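Local coordinates for 182aa long hypothetical protein (Pyrococcus horikoshii, PDB 2GAN), which is of unknown function but, as a member of the GNAT family, probably transfers an acetyl group from acetyl-CoA to an unidentified acceptor, at residues E16-M21 and V53-L58. Sequence-based numbering, arbitrary orientation.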
# COMPACT_ATOMS: atom_id res chain seq x y z
N GLU A 16 11.33 18.53 -14.98
CA GLU A 16 11.86 17.17 -14.87
C GLU A 16 11.15 16.42 -13.75
O GLU A 16 10.82 15.24 -13.89
CB GLU A 16 13.37 17.18 -14.62
CG GLU A 16 13.95 15.76 -14.57
CD GLU A 16 15.46 15.71 -14.70
OE1 GLU A 16 16.13 16.76 -14.61
OE2 GLU A 16 15.98 14.59 -14.88
N LEU A 17 10.90 17.10 -12.63
CA LEU A 17 10.21 16.49 -11.50
C LEU A 17 8.74 16.19 -11.83
O LEU A 17 8.23 15.11 -11.51
CB LEU A 17 10.28 17.41 -10.27
CG LEU A 17 11.63 17.52 -9.55
CD1 LEU A 17 11.59 18.63 -8.51
CD2 LEU A 17 11.96 16.18 -8.88
N LEU A 18 8.08 17.13 -12.49
CA LEU A 18 6.69 16.94 -12.88
C LEU A 18 6.49 15.62 -13.63
O LEU A 18 5.59 14.84 -13.32
CB LEU A 18 6.23 18.10 -13.76
CG LEU A 18 4.73 18.19 -14.07
CD1 LEU A 18 3.96 18.38 -12.78
CD2 LEU A 18 4.48 19.36 -15.00
N GLU A 19 7.35 15.38 -14.62
CA GLU A 19 7.29 14.18 -15.44
C GLU A 19 7.62 12.92 -14.64
O GLU A 19 7.07 11.84 -14.88
CB GLU A 19 8.22 14.33 -16.65
CG GLU A 19 8.20 13.18 -17.66
CD GLU A 19 8.69 13.60 -19.04
OE1 GLU A 19 9.51 14.54 -19.13
OE2 GLU A 19 8.26 12.98 -20.05
N LEU A 20 8.53 13.05 -13.68
CA LEU A 20 8.89 11.91 -12.83
C LEU A 20 7.66 11.57 -11.98
O LEU A 20 7.29 10.40 -11.84
CB LEU A 20 10.09 12.26 -11.93
CG LEU A 20 10.40 11.31 -10.76
CD1 LEU A 20 10.52 9.88 -11.26
CD2 LEU A 20 11.70 11.74 -10.07
N MSE A 21 7.01 12.59 -11.43
CA MSE A 21 5.84 12.35 -10.60
C MSE A 21 4.68 11.75 -11.39
O MSE A 21 3.87 10.99 -10.83
CB MSE A 21 5.40 13.64 -9.90
CG MSE A 21 6.43 14.16 -8.89
SE MSE A 21 6.89 12.82 -7.54
CE MSE A 21 5.74 13.43 -6.14
N VAL A 53 -3.61 19.57 -12.30
CA VAL A 53 -4.00 19.53 -10.91
C VAL A 53 -2.86 19.34 -9.91
O VAL A 53 -3.07 19.42 -8.70
CB VAL A 53 -5.07 18.44 -10.71
CG1 VAL A 53 -4.41 17.07 -10.63
CG2 VAL A 53 -5.90 18.74 -9.49
N TYR A 54 -1.64 19.10 -10.41
CA TYR A 54 -0.49 18.88 -9.54
C TYR A 54 0.61 19.94 -9.69
O TYR A 54 1.30 20.27 -8.73
CB TYR A 54 0.10 17.49 -9.80
CG TYR A 54 1.27 17.12 -8.91
CD1 TYR A 54 2.59 17.30 -9.34
CD2 TYR A 54 1.06 16.57 -7.65
CE1 TYR A 54 3.66 16.95 -8.52
CE2 TYR A 54 2.13 16.22 -6.83
CZ TYR A 54 3.42 16.41 -7.27
OH TYR A 54 4.48 16.08 -6.45
N GLU A 55 0.75 20.47 -10.90
CA GLU A 55 1.76 21.48 -11.19
C GLU A 55 1.72 22.63 -10.18
O GLU A 55 2.74 23.03 -9.64
CB GLU A 55 1.55 21.99 -12.62
CG GLU A 55 2.66 22.86 -13.21
CD GLU A 55 2.66 24.27 -12.67
OE1 GLU A 55 1.56 24.83 -12.46
OE2 GLU A 55 3.76 24.83 -12.47
N PRO A 56 0.52 23.18 -9.90
CA PRO A 56 0.45 24.29 -8.94
C PRO A 56 1.00 23.91 -7.56
O PRO A 56 1.70 24.69 -6.92
CB PRO A 56 -1.05 24.62 -8.92
CG PRO A 56 -1.50 24.22 -10.30
CD PRO A 56 -0.80 22.90 -10.47
N PHE A 57 0.68 22.69 -7.11
CA PHE A 57 1.14 22.18 -5.82
C PHE A 57 2.68 22.11 -5.79
O PHE A 57 3.31 22.60 -4.86
CB PHE A 57 0.53 20.79 -5.57
CG PHE A 57 0.84 20.21 -4.22
CD1 PHE A 57 0.50 20.89 -3.05
CD2 PHE A 57 1.45 18.96 -4.11
CE1 PHE A 57 0.77 20.34 -1.79
CE2 PHE A 57 1.73 18.40 -2.86
CZ PHE A 57 1.39 19.09 -1.69
N LEU A 58 3.26 21.50 -6.82
CA LEU A 58 4.71 21.36 -6.92
C LEU A 58 5.40 22.72 -6.98
O LEU A 58 6.40 22.96 -6.30
CB LEU A 58 5.07 20.54 -8.17
CG LEU A 58 6.53 20.27 -8.54
CD1 LEU A 58 7.24 19.47 -7.44
CD2 LEU A 58 6.58 19.51 -9.85
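Tyr54 and Leu58 of one helix meet Leu18 and Met21 of another in the GNAT fold, where helices 14-27 and 47-65 pack side by side against the central sheet. The short segments run at 131° to each other, 10.8 Å apart at their closest, a separation that branched and aromatic side chains can bridge. Tyrosine suits position 54 because its long flat ring, with CG anti to the backbone N (chi1 -177°), spans much of that distance. Leu18 reaches across from the flank of its helix: its CD1 comes to 3.9 Å from CD1 of Tyr54, arriving at the ring edge and in the ring plane. The same methyl lies 4.1 Å from CD2 of Leu58. That second leucine suits its place because its CD2 also settles on the backbone of residues 16-21, 3.9 Å from N of Leu18, and touches CB of Leu17. Beside these, the other methyl of Leu18, CD2, lies by CG of Glu55.

Met21, a selenomethionine here, crosses Tyr54 at about a right angle. Its unbranched chain bends so that CB and CG lie by CE1 of the ring, at 4.0 and 3.9 Å, and CG passes the phenol OH at 3.7 Å; the modelled position of its terminal CE, too close to that oxygen, is doubtful.

Behind the helices, Phe111 of strand 106-114 touches Leu17, Met21, Tyr54 and Leu58, joining the pair to the sheet; Phe50 stacks with the Tyr54 ring, and Pro33 touches both Tyr54 and Met21. Replacing Tyr54 by an alanine would probably leave a gap against Leu18 and Met21 and deprive Phe50 of its stacking partner. The carboxylate of Glu55 turns away from the contact, its OE2 making a long, weak ion pair with NZ of Lys14.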